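Local coordinates for protein thermotoga maritima TmcAL (Thermotoga maritima, PDB 5Y0T) that belongs to the HIGH nucleotidyl transferase family of the HUP clan and, in this model, holds adenosine-5'-rp-alpha-thio-triphosphate, at residues A[34-39]-A[68-73]; A[336-341]-A[360-365]; A[390-395]-A[412-417]. All coordinates share one frame; numbering follows the deposited sequence.

Interaction 1: A[34-39]-A[68-73]; sequences IAVMSG and LELPVV
Ala35, Met37, Leu68 and Leu70 join the two strands through three backbone hydrogen bonds. Leu68 N gives to Ala35 O at 2.8 Å, nearly straight at 167°, and Leu68 O in turn takes Met37 N at 2.8 Å. Leu70 N gives to Met37 O at 2.8 Å, and Pro71 after it is the N-cap of the following helix. Beyond this bond a water takes over, donating to Leu70 O at 2.6 Å and to Glu69 OE2 at 2.8 Å, with a weak bond from Gly39 N. The other carboxylate oxygen of Glu69 is salt-bridged to Lys52, so both oxygens of the group are held. On the face shared by Val36, Leu68 and Leu70, Val36 turns CG2 anti to its own N, which lays this methyl 3.7 Å from Leu70 CB. At the start of the segments Ile34 CG2 meets Leu68 CD1 at 3.7 Å, while helix 79-92 covers the face of Val36 and Leu68. The side chain of Met37, on the other face, lies about 7 Å from the bound adenosine-5'-rp-alpha-thio-triphosphate. Parallel neighbouring strands of this kind, linked by a helix, belong to the parallel part of the sheet, as in the Rossmann-like fold of HUP domains.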
ATOM      1  N   ILE A  34      33.773  14.914  -3.342  1.00 18.63           N
ATOM      2  CA  ILE A  34      32.795  14.051  -2.717  1.00 19.48           C
ATOM      3  C   ILE A  34      31.403  14.530  -3.101  1.00 22.03           C
ATOM      4  O   ILE A  34      31.107  15.720  -2.997  1.00 18.09           O
ATOM      5  CB  ILE A  34      32.954  14.067  -1.193  1.00 17.91           C
ATOM      6  CG1 ILE A  34      34.318  13.477  -0.796  1.00 18.82           C
ATOM      7  CG2 ILE A  34      31.811  13.311  -0.532  1.00 17.75           C
ATOM      8  CD1 ILE A  34      34.627  13.657   0.692  1.00 20.56           C
ATOM      9  N   ALA A  35      30.549  13.617  -3.554  1.00 16.91           N
ATOM     10  CA  ALA A  35      29.161  13.983  -3.873  1.00 16.75           C
ATOM     11  C   ALA A  35      28.207  13.356  -2.875  1.00 19.87           C
ATOM     12  O   ALA A  35      28.408  12.216  -2.486  1.00 20.71           O
ATOM     13  CB  ALA A  35      28.798  13.545  -5.286  1.00 14.78           C
ATOM     14  N   VAL A  36      27.201  14.113  -2.441  1.00 18.83           N
ATOM     15  CA  VAL A  36      26.076  13.543  -1.707  1.00 19.76           C
ATOM     16  C   VAL A  36      24.907  13.599  -2.671  1.00 18.96           C
ATOM     17  O   VAL A  36      24.547  14.666  -3.172  1.00 20.14           O
ATOM     18  CB  VAL A  36      25.774  14.283  -0.347  1.00 21.46           C
ATOM     19  CG1 VAL A  36      25.394  15.782  -0.540  1.00 20.12           C
ATOM     20  CG2 VAL A  36      24.688  13.536   0.449  1.00 18.97           C
ATOM     21  N   MET A  37      24.342  12.420  -2.945  1.00 19.85           N
ATOM     22  CA  MET A  37      23.417  12.215  -4.046  1.00 17.64           C
ATOM     23  C   MET A  37      22.111  11.596  -3.547  1.00 21.23           C
ATOM     24  O   MET A  37      22.124  10.646  -2.770  1.00 16.55           O
ATOM     25  CB  MET A  37      24.049  11.295  -5.109  1.00 17.89           C
ATOM     26  CG  MET A  37      23.248  11.140  -6.407  1.00 20.56           C
ATOM     27  SD  MET A  37      23.945   9.880  -7.498  1.00 21.05           S
ATOM     28  CE  MET A  37      23.283   8.410  -6.699  1.00 16.16           C
ATOM     29  N   SER A  38      20.990  12.134  -4.006  1.00 20.19           N
ATOM     30  CA  SER A  38      19.706  11.490  -3.781  1.00 18.01           C
ATOM     31  C   SER A  38      19.740  10.068  -4.321  1.00 18.39           C
ATOM     32  O   SER A  38      20.348   9.796  -5.359  1.00 16.69           O
ATOM     33  CB  SER A  38      18.584  12.278  -4.457  1.00 20.71           C
ATOM     34  OG  SER A  38      18.401  13.533  -3.821  1.00 22.33           O
ATOM     35  N   GLY A  39      18.994   9.204  -3.650  1.00 17.22           N
ATOM     36  CA  GLY A  39      18.928   7.779  -3.905  1.00 20.21           C
ATOM     37  C   GLY A  39      18.026   7.487  -5.081  1.00 22.93           C
ATOM     38  O   GLY A  39      18.320   7.881  -6.212  1.00 22.41           O
ATOM     39  N   LEU A  68      28.126   9.563  -1.724  1.00 15.90           N
ATOM     40  CA  LEU A  68      27.344   9.299  -0.514  1.00 17.30           C
ATOM     41  C   LEU A  68      25.868   9.361  -0.846  1.00 19.22           C
ATOM     42  O   LEU A  68      25.472  10.115  -1.729  1.00 18.11           O
ATOM     43  CB  LEU A  68      27.656  10.331   0.569  1.00 15.44           C
ATOM     44  CG  LEU A  68      29.133  10.695   0.720  1.00 19.32           C
ATOM     45  CD1 LEU A  68      29.335  11.829   1.747  1.00 16.47           C
ATOM     46  CD2 LEU A  68      29.909   9.466   1.112  1.00 21.04           C
ATOM     47  N   GLU A  69      25.043   8.570  -0.164  1.00 17.69           N
ATOM     48  CA  GLU A  69      23.602   8.737  -0.330  1.00 14.84           C
ATOM     49  C   GLU A  69      23.055   9.817   0.606  1.00 15.43           C
ATOM     50  O   GLU A  69      23.340   9.816   1.805  1.00 19.27           O
ATOM     51  CB  GLU A  69      22.841   7.426  -0.080  1.00 13.39           C
ATOM     52  CG  GLU A  69      21.350   7.610  -0.335  1.00 17.13           C
ATOM     53  CD  GLU A  69      20.541   6.316  -0.281  1.00 19.55           C
ATOM     54  OE1 GLU A  69      21.125   5.236  -0.017  1.00 22.55           O
ATOM     55  OE2 GLU A  69      19.311   6.390  -0.491  1.00 23.10           O
ATOM     56  N   LEU A  70      22.287  10.744   0.046  1.00 17.01           N
ATOM     57  CA  LEU A  70      21.481  11.667   0.847  1.00 14.71           C
ATOM     58  C   LEU A  70      20.269  10.865   1.314  1.00 14.67           C
ATOM     59  O   LEU A  70      19.498  10.396   0.483  1.00 18.54           O
ATOM     60  CB  LEU A  70      21.061  12.882   0.013  1.00 14.77           C
ATOM     61  CG  LEU A  70      20.094  13.903   0.652  1.00 18.87           C
ATOM     62  CD1 LEU A  70      20.737  14.520   1.884  1.00 22.23           C
ATOM     63  CD2 LEU A  70      19.703  14.978  -0.342  1.00 19.18           C
ATOM     64  N   PRO A  71      20.116  10.657   2.637  1.00 15.89           N
ATOM     65  CA  PRO A  71      19.012   9.778   3.063  1.00 16.51           C
ATOM     66  C   PRO A  71      17.654  10.228   2.548  1.00 18.11           C
ATOM     67  O   PRO A  71      17.414  11.434   2.413  1.00 20.13           O
ATOM     68  CB  PRO A  71      19.079   9.857   4.600  1.00 15.29           C
ATOM     69  CG  PRO A  71      20.585  10.002   4.850  1.00 15.87           C
ATOM     70  CD  PRO A  71      21.004  11.007   3.759  1.00 14.18           C
ATOM     71  N   VAL A  72      16.788   9.262   2.262  1.00 16.93           N
ATOM     72  CA  VAL A  72      15.459   9.518   1.687  1.00 16.69           C
ATOM     73  C   VAL A  72      14.677  10.599   2.430  1.00 18.90           C
ATOM     74  O   VAL A  72      13.985  11.407   1.817  1.00 18.07           O
ATOM     75  CB  VAL A  72      14.604   8.226   1.666  1.00 17.54           C
ATOM     76  CG1 VAL A  72      13.161   8.527   1.235  1.00 17.77           C
ATOM     77  CG2 VAL A  72      15.252   7.175   0.757  1.00 20.34           C
ATOM     78  N   VAL A  73      14.779  10.612   3.754  1.00 17.58           N
ATOM     79  CA  VAL A  73      13.992  11.556   4.527  1.00 19.43           C
ATOM     80  C   VAL A  73      14.349  13.014   4.173  1.00 19.39           C
ATOM     81  O   VAL A  73      13.514  13.902   4.328  1.00 19.25           O
ATOM     82  CB  VAL A  73      14.164  11.299   6.058  1.00 19.42           C
ATOM     83  CG1 VAL A  73      15.636  11.538   6.509  1.00 18.08           C
ATOM     84  CG2 VAL A  73      13.169  12.130   6.852  1.00 19.31           C
TER
HETATM   85  O   HOH W   1      18.092   8.797  -1.057  1.00 17.81           O

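Interaction 2: A[336-341]-A[360-365]; sequences YIRILG and PIVTNM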
ATOM      1  N   TYR A 336      23.989   8.811   9.828  1.00 14.79           N
ATOM      2  CA  TYR A 336      25.048   7.971   9.249  1.00 18.74           C
ATOM      3  C   TYR A 336      25.496   8.546   7.913  1.00 16.03           C
ATOM      4  O   TYR A 336      24.775   9.325   7.275  1.00 18.81           O
ATOM      5  CB  TYR A 336      24.568   6.502   9.033  1.00 20.24           C
ATOM      6  CG  TYR A 336      23.242   6.465   8.299  1.00 18.89           C
ATOM      7  CD1 TYR A 336      23.181   6.528   6.909  1.00 20.44           C
ATOM      8  CD2 TYR A 336      22.042   6.441   9.005  1.00 20.29           C
ATOM      9  CE1 TYR A 336      21.959   6.550   6.244  1.00 16.61           C
ATOM     10  CE2 TYR A 336      20.828   6.462   8.350  1.00 16.62           C
ATOM     11  CZ  TYR A 336      20.780   6.502   6.981  1.00 18.87           C
ATOM     12  OH  TYR A 336      19.542   6.539   6.357  1.00 21.93           O
ATOM     13  N   ILE A 337      26.681   8.145   7.495  1.00 18.33           N
ATOM     14  CA  ILE A 337      27.153   8.440   6.161  1.00 18.56           C
ATOM     15  C   ILE A 337      27.127   7.149   5.351  1.00 19.06           C
ATOM     16  O   ILE A 337      27.892   6.230   5.634  1.00 19.76           O
ATOM     17  CB  ILE A 337      28.581   9.017   6.179  1.00 22.07           C
ATOM     18  CG1 ILE A 337      28.593  10.363   6.918  1.00 20.44           C
ATOM     19  CG2 ILE A 337      29.070   9.199   4.747  1.00 22.00           C
ATOM     20  CD1 ILE A 337      29.986  10.797   7.408  1.00 17.81           C
ATOM     21  N   ARG A 338      26.261   7.085   4.343  1.00 18.48           N
ATOM     22  CA  ARG A 338      26.154   5.882   3.509  1.00 17.29           C
ATOM     23  C   ARG A 338      27.059   6.027   2.283  1.00 19.76           C
ATOM     24  O   ARG A 338      26.893   6.958   1.517  1.00 16.61           O
ATOM     25  CB  ARG A 338      24.696   5.642   3.065  1.00 20.27           C
ATOM     26  CG  ARG A 338      24.535   4.544   1.979  1.00 19.58           C
ATOM     27  CD  ARG A 338      24.536   3.129   2.579  1.00 23.22           C
ATOM     28  NE  ARG A 338      24.418   2.099   1.536  1.00 20.33           N
ATOM     29  CZ  ARG A 338      23.259   1.696   1.023  1.00 25.02           C
ATOM     30  NH1 ARG A 338      22.118   2.213   1.474  1.00 19.52           N
ATOM     31  NH2 ARG A 338      23.236   0.756   0.083  1.00 20.87           N
ATOM     32  N   ILE A 339      27.996   5.101   2.095  1.00 17.67           N
ATOM     33  CA  ILE A 339      28.877   5.127   0.927  1.00 16.08           C
ATOM     34  C   ILE A 339      28.228   4.341  -0.201  1.00 18.02           C
ATOM     35  O   ILE A 339      28.007   3.146  -0.049  1.00 20.06           O
ATOM     36  CB  ILE A 339      30.258   4.481   1.206  1.00 22.54           C
ATOM     37  CG1 ILE A 339      30.937   5.071   2.451  1.00 23.04           C
ATOM     38  CG2 ILE A 339      31.151   4.539  -0.048  1.00 19.49           C
ATOM     39  CD1 ILE A 339      31.081   6.548   2.449  1.00 25.52           C
ATOM     40  N   LEU A 340      27.861   5.010  -1.295  1.00 16.86           N
ATOM     41  CA  LEU A 340      27.347   4.309  -2.471  1.00 20.85           C
ATOM     42  C   LEU A 340      28.441   3.877  -3.439  1.00 21.55           C
ATOM     43  O   LEU A 340      28.237   2.956  -4.230  1.00 17.25           O
ATOM     44  CB  LEU A 340      26.329   5.176  -3.214  1.00 20.30           C
ATOM     45  CG  LEU A 340      25.019   5.448  -2.472  1.00 20.84           C
ATOM     46  CD1 LEU A 340      24.191   6.380  -3.321  1.00 17.20           C
ATOM     47  CD2 LEU A 340      24.232   4.135  -2.145  1.00 18.58           C
ATOM     48  N   GLY A 341      29.595   4.544  -3.395  1.00 18.68           N
ATOM     49  CA  GLY A 341      30.684   4.176  -4.273  1.00 16.54           C
ATOM     50  C   GLY A 341      31.915   5.048  -4.095  1.00 19.67           C
ATOM     51  O   GLY A 341      31.834   6.161  -3.552  1.00 16.46           O
ATOM     52  N   PRO A 360      28.793   7.742  11.906  1.00 21.45           N
ATOM     53  CA  PRO A 360      29.239   6.391  11.536  1.00 21.89           C
ATOM     54  C   PRO A 360      29.203   6.207  10.025  1.00 21.25           C
ATOM     55  O   PRO A 360      28.263   6.666   9.382  1.00 24.04           O
ATOM     56  CB  PRO A 360      28.212   5.472  12.219  1.00 21.72           C
ATOM     57  CG  PRO A 360      27.632   6.295  13.307  1.00 26.23           C
ATOM     58  CD  PRO A 360      27.608   7.702  12.779  1.00 21.34           C
ATOM     59  N   ILE A 361      30.218   5.559   9.470  1.00 17.77           N
ATOM     60  CA  ILE A 361      30.277   5.331   8.032  1.00 18.08           C
ATOM     61  C   ILE A 361      29.787   3.920   7.724  1.00 25.19           C
ATOM     62  O   ILE A 361      30.277   2.949   8.299  1.00 22.28           O
ATOM     63  CB  ILE A 361      31.715   5.533   7.507  1.00 19.80           C
ATOM     64  CG1 ILE A 361      32.098   7.009   7.619  1.00 26.25           C
ATOM     65  CG2 ILE A 361      31.848   5.054   6.067  1.00 20.37           C
ATOM     66  CD1 ILE A 361      33.594   7.248   7.651  1.00 24.42           C
ATOM     67  N   VAL A 362      28.804   3.817   6.837  1.00 19.86           N
ATOM     68  CA  VAL A 362      28.264   2.526   6.425  1.00 20.70           C
ATOM     69  C   VAL A 362      28.738   2.222   5.007  1.00 25.47           C
ATOM     70  O   VAL A 362      28.387   2.938   4.078  1.00 21.39           O
ATOM     71  CB  VAL A 362      26.709   2.514   6.475  1.00 21.91           C
ATOM     72  CG1 VAL A 362      26.152   1.171   5.976  1.00 22.92           C
ATOM     73  CG2 VAL A 362      26.212   2.823   7.889  1.00 17.84           C
ATOM     74  N   THR A 363      29.568   1.195   4.854  1.00 23.31           N
ATOM     75  CA  THR A 363      29.966   0.697   3.531  1.00 22.88           C
ATOM     76  C   THR A 363      29.211  -0.602   3.286  1.00 27.76           C
ATOM     77  O   THR A 363      28.483  -0.759   2.304  1.00 35.70           O
ATOM     78  CB  THR A 363      31.508   0.465   3.389  1.00 31.60           C
ATOM     79  OG1 THR A 363      32.021  -0.177   4.560  1.00 30.81           O
ATOM     80  CG2 THR A 363      32.236   1.782   3.204  1.00 30.23           C
ATOM     81  N   ASN A 364      29.408  -1.538   4.193  1.00 24.11           N
ATOM     82  CA  ASN A 364      28.797  -2.849   4.099  1.00 20.29           C
ATOM     83  C   ASN A 364      27.458  -2.835   4.827  1.00 21.45           C
ATOM     84  O   ASN A 364      27.408  -2.873   6.061  1.00 20.89           O
ATOM     85  CB  ASN A 364      29.756  -3.875   4.714  1.00 19.67           C
ATOM     86  CG  ASN A 364      29.382  -5.310   4.404  1.00 28.18           C
ATOM     87  OD1 ASN A 364      28.227  -5.622   4.118  1.00 23.47           O
ATOM     88  ND2 ASN A 364      30.375  -6.210   4.492  1.00 27.57           N
ATOM     89  N   MET A 365      26.370  -2.853   4.065  1.00 21.09           N
ATOM     90  CA  MET A 365      25.042  -2.700   4.666  1.00 23.14           C
ATOM     91  C   MET A 365      24.693  -3.892   5.556  1.00 22.35           C
ATOM     92  O   MET A 365      24.012  -3.739   6.568  1.00 22.84           O
ATOM     93  CB  MET A 365      23.982  -2.506   3.582  1.00 21.29           C
ATOM     94  CG  MET A 365      23.824  -1.047   3.117  1.00 22.02           C
ATOM     95  SD  MET A 365      23.194   0.061   4.395  1.00 21.52           S
ATOM     96  CE  MET A 365      21.425  -0.275   4.294  1.00 20.55           C
TER
HETATM   97  O   HOH W   2      26.905   0.969   1.043  1.00 25.34           O
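Arg338 meets Met365 with the outer part of its side chain, from CD outward. CB leaves the sheet on the same face as Val362, its bridge partner, and a turn about the CB-CG bond (chi2 82°) swings the rest of the chain toward Met365. Arg338 CD passes 4.2 Å from Val362 CG1 and 3.8 Å from Met365 SD. Arg338 NE donates to a water 2.8 Å away, lying in the guanidinium plane, which itself donates to Ile339 O and Thr363 O and so links the arginine to both backbones. The strands beneath are the parallel pair of a beta-alpha-beta unit, 337-343 and 361-362 joined by helix 346-356; Ile337 N to Pro360 O, Val362 N to Ile337 O and Ile339 N to Val362 O are their hydrogen bonds, all nearly straight. Farther out, Arg338 CZ lies 3.5 Å from Met365 CG, which sits over the centre of one guanidinium face. Leu340 CD2 lies toward the rim of the opposite face. Arg338 NH1 has Met365 CE at 3.8 Å and a long, weak ion pair with Glu69. NH2 ends in a salt bridge to Asp413. Ile339 CG1 touches Ile361 CG2 at 3.7 Å and Thr363 CG2 at 3.6 Å, the Ile339 and Thr363 side chains lying side by side.

Interaction 3: A[390-395]-A[412-417]; sequences LDVKAT and RDFSIH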
ATOM      1  N   LEU A 390      14.111   3.438   6.174  1.00 20.25           N
ATOM      2  CA  LEU A 390      13.445   4.153   5.082  1.00 18.19           C
ATOM      3  C   LEU A 390      14.264   4.083   3.798  1.00 20.84           C
ATOM      4  O   LEU A 390      13.710   3.840   2.712  1.00 19.60           O
ATOM      5  CB  LEU A 390      13.175   5.611   5.485  1.00 16.95           C
ATOM      6  CG  LEU A 390      12.580   6.508   4.397  1.00 19.88           C
ATOM      7  CD1 LEU A 390      11.271   5.908   3.823  1.00 20.61           C
ATOM      8  CD2 LEU A 390      12.353   7.905   4.916  1.00 17.11           C
ATOM      9  N   ASP A 391      15.585   4.255   3.904  1.00 16.73           N
ATOM     10  CA  ASP A 391      16.447   4.134   2.720  1.00 18.37           C
ATOM     11  C   ASP A 391      16.298   2.761   2.043  1.00 18.59           C
ATOM     12  O   ASP A 391      16.175   2.663   0.816  1.00 18.04           O
ATOM     13  CB  ASP A 391      17.921   4.374   3.087  1.00 15.11           C
ATOM     14  CG  ASP A 391      18.215   5.829   3.435  1.00 22.44           C
ATOM     15  OD1 ASP A 391      17.333   6.695   3.218  1.00 22.24           O
ATOM     16  OD2 ASP A 391      19.328   6.105   3.947  1.00 19.59           O
ATOM     17  N   VAL A 392      16.284   1.711   2.856  1.00 17.99           N
ATOM     18  CA  VAL A 392      16.151   0.325   2.369  1.00 16.70           C
ATOM     19  C   VAL A 392      14.763   0.069   1.774  1.00 23.32           C
ATOM     20  O   VAL A 392      14.628  -0.542   0.707  1.00 20.16           O
ATOM     21  CB  VAL A 392      16.418  -0.678   3.507  1.00 17.31           C
ATOM     22  CG1 VAL A 392      16.048  -2.115   3.088  1.00 19.86           C
ATOM     23  CG2 VAL A 392      17.879  -0.600   3.925  1.00 18.91           C
ATOM     24  N   LYS A 393      13.742   0.566   2.466  1.00 20.60           N
ATOM     25  CA  LYS A 393      12.361   0.410   2.023  1.00 23.05           C
ATOM     26  C   LYS A 393      12.151   1.084   0.663  1.00 21.45           C
ATOM     27  O   LYS A 393      11.489   0.531  -0.225  1.00 19.09           O
ATOM     28  CB  LYS A 393      11.402   0.986   3.076  1.00 23.82           C
ATOM     29  CG  LYS A 393       9.967   1.175   2.589  1.00 24.82           C
ATOM     30  CD  LYS A 393       8.988   1.377   3.755  1.00 28.79           C
ATOM     31  CE  LYS A 393       9.229   2.671   4.517  1.00 25.01           C
ATOM     32  NZ  LYS A 393       8.364   2.787   5.743  1.00 23.07           N
ATOM     33  N   ALA A 394      12.720   2.274   0.492  1.00 18.97           N
ATOM     34  CA  ALA A 394      12.583   2.993  -0.771  1.00 21.39           C
ATOM     35  C   ALA A 394      13.208   2.200  -1.916  1.00 18.59           C
ATOM     36  O   ALA A 394      12.639   2.112  -3.008  1.00 18.51           O
ATOM     37  CB  ALA A 394      13.215   4.379  -0.676  1.00 19.10           C
ATOM     38  N   THR A 395      14.384   1.638  -1.671  1.00 19.22           N
ATOM     39  CA  THR A 395      15.051   0.794  -2.665  1.00 21.24           C
ATOM     40  C   THR A 395      14.226  -0.431  -3.012  1.00 18.29           C
ATOM     41  O   THR A 395      14.068  -0.785  -4.184  1.00 18.65           O
ATOM     42  CB  THR A 395      16.461   0.338  -2.164  1.00 19.18           C
ATOM     43  OG1 THR A 395      17.245   1.495  -1.867  1.00 22.08           O
ATOM     44  CG2 THR A 395      17.198  -0.481  -3.208  1.00 18.51           C
ATOM     45  N   ARG A 412      18.463  -4.839  -2.869  1.00 17.56           N
ATOM     46  CA  ARG A 412      19.660  -4.327  -3.534  1.00 20.54           C
ATOM     47  C   ARG A 412      20.583  -3.550  -2.605  1.00 22.20           C
ATOM     48  O   ARG A 412      21.794  -3.523  -2.836  1.00 24.92           O
ATOM     49  CB  ARG A 412      19.269  -3.487  -4.761  1.00 18.96           C
ATOM     50  CG  ARG A 412      18.821  -4.404  -5.910  1.00 25.20           C
ATOM     51  CD  ARG A 412      18.214  -3.633  -7.076  1.00 23.19           C
ATOM     52  NE  ARG A 412      19.167  -2.755  -7.777  1.00 25.05           N
ATOM     53  CZ  ARG A 412      20.055  -3.172  -8.675  1.00 23.05           C
ATOM     54  NH1 ARG A 412      20.177  -4.469  -8.946  1.00 21.53           N
ATOM     55  NH2 ARG A 412      20.850  -2.296  -9.287  1.00 24.85           N
ATOM     56  N   ASP A 413      20.061  -2.952  -1.536  1.00 15.41           N
ATOM     57  CA  ASP A 413      20.990  -2.343  -0.585  1.00 20.26           C
ATOM     58  C   ASP A 413      21.939  -3.356   0.046  1.00 24.17           C
ATOM     59  O   ASP A 413      23.046  -3.015   0.445  1.00 21.39           O
ATOM     60  CB  ASP A 413      20.252  -1.622   0.510  1.00 20.73           C
ATOM     61  CG  ASP A 413      19.697  -0.324   0.033  1.00 20.48           C
ATOM     62  OD1 ASP A 413      18.468  -0.221  -0.019  1.00 20.77           O
ATOM     63  OD2 ASP A 413      20.501   0.564  -0.336  1.00 23.17           O
ATOM     64  N   PHE A 414      21.472  -4.576   0.241  1.00 21.69           N
ATOM     65  CA  PHE A 414      22.355  -5.604   0.773  1.00 21.11           C
ATOM     66  C   PHE A 414      23.133  -6.373  -0.287  1.00 26.43           C
ATOM     67  O   PHE A 414      24.248  -6.822  -0.027  1.00 30.77           O
ATOM     68  CB  PHE A 414      21.551  -6.525   1.690  1.00 22.99           C
ATOM     69  CG  PHE A 414      20.945  -5.783   2.841  1.00 24.33           C
ATOM     70  CD1 PHE A 414      21.714  -5.472   3.960  1.00 27.11           C
ATOM     71  CD2 PHE A 414      19.637  -5.311   2.777  1.00 25.42           C
ATOM     72  CE1 PHE A 414      21.179  -4.742   5.014  1.00 23.43           C
ATOM     73  CE2 PHE A 414      19.085  -4.581   3.844  1.00 26.52           C
ATOM     74  CZ  PHE A 414      19.849  -4.304   4.960  1.00 23.57           C
ATOM     75  N   SER A 415      22.554  -6.535  -1.468  1.00 21.62           N
ATOM     76  CA  SER A 415      23.198  -7.374  -2.480  1.00 23.82           C
ATOM     77  C   SER A 415      24.261  -6.612  -3.287  1.00 25.60           C
ATOM     78  O   SER A 415      25.212  -7.211  -3.775  1.00 23.13           O
ATOM     79  CB  SER A 415      22.144  -7.998  -3.406  1.00 26.79           C
ATOM     80  OG  SER A 415      21.569  -7.032  -4.258  1.00 42.99           O
ATOM     81  N   ILE A 416      24.102  -5.296  -3.418  1.00 19.44           N
ATOM     82  CA  ILE A 416      25.026  -4.475  -4.208  1.00 21.08           C
ATOM     83  C   ILE A 416      25.963  -3.722  -3.282  1.00 27.73           C
ATOM     84  O   ILE A 416      25.527  -2.844  -2.543  1.00 23.92           O
ATOM     85  CB  ILE A 416      24.295  -3.420  -5.081  1.00 16.74           C
ATOM     86  CG1 ILE A 416      23.160  -4.034  -5.925  1.00 28.00           C
ATOM     87  CG2 ILE A 416      25.310  -2.604  -5.929  1.00 20.83           C
ATOM     88  CD1 ILE A 416      23.570  -5.129  -6.882  1.00 37.61           C
ATOM     89  N   HIS A 417      27.248  -4.045  -3.314  1.00 25.22           N
ATOM     90  CA  HIS A 417      28.204  -3.311  -2.487  1.00 25.18           C
ATOM     91  C   HIS A 417      28.543  -1.966  -3.151  1.00 23.66           C
ATOM     92  O   HIS A 417      28.223  -1.769  -4.320  1.00 22.90           O
ATOM     93  CB  HIS A 417      29.452  -4.181  -2.238  1.00 24.40           C
ATOM     94  CG  HIS A 417      29.176  -5.331  -1.315  1.00 31.22           C
ATOM     95  ND1 HIS A 417      28.871  -6.596  -1.770  1.00 38.90           N
ATOM     96  CD2 HIS A 417      29.072  -5.381   0.035  1.00 35.64           C
ATOM     97  CE1 HIS A 417      28.625  -7.387  -0.738  1.00 35.94           C
ATOM     98  NE2 HIS A 417      28.742  -6.674   0.368  1.00 38.06           N
TER
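Thr395 and Asp413 form the tight centre of a packing between two helices, the long helix 381-399 and the single turn 412-415 near the C terminus. Asp413 sets out toward the long helix from its CA, and OD1 settles against the step between Val392 and Thr395, one turn apart. There Asp413 OD1 lies 2.8 Å from Thr395 OG1 and only 3.0 Å from Thr395 CB, with Val392 CA at 3.4 Å. Thr395 holds OG1 beside its backbone N (chi1 -57°), which also brings the hydroxyl to 3.1 Å from Asp391 O, the carbonyl one turn back in the same helix. The one hydroxyl proton therefore has two acceptors in range, the carbonyl of its own helix and the carboxylate of the other. Lys52 completes the polar cluster: its NZ forms a hydrogen bond with Thr395 OG1 and a salt bridge with Asp413 OD2, tying helix 52-61 to the junction.

Away from this polar cluster the packing thins into looser apolar contacts. On one flank Thr395 CG2 rests 4.0 Å from Arg412 CB, the two side chains crossing at about a right angle; the rest of the arginine runs off to a salt bridge with Asp51, leaving only its base in the contact, and Ile416 CG1 sits over one face of its guanidinium. Lys393, which points away from the short helix, packs on Arg262 of the second subunit. On the other flank lies Phe414, partly exposed, whose CB leaves to the side of the long helix, while the ring comes back toward it. Val392 places both methyls on the Phe414 side, and they converge on a single ring atom: Phe414 CE2 is 4.0 Å from Val392 CG1 and 4.2 Å from Val392 CG2.

From the N terminus the three contacts come in series, each closing its own loop before the next opens; none nests or crosses. Interaction 1 closes a 28-residue loop that carries helix 52-61, and interaction 2, much later in the chain, closes 18 residues containing helix 346-356. Their strands 66-70 and 337-343 are antiparallel neighbours, so both belong to one sheet, and Leu68 CD2 packs on Ile339 CD1 across the seam. Interaction 3 closes 16 residues at the C-terminal end and sets helices beside this sheet. There Asp391 links all three: OD1 pairs with Val72 N, at the helix start within segment 68-73, and OD2 with Tyr336 OH of interaction 2.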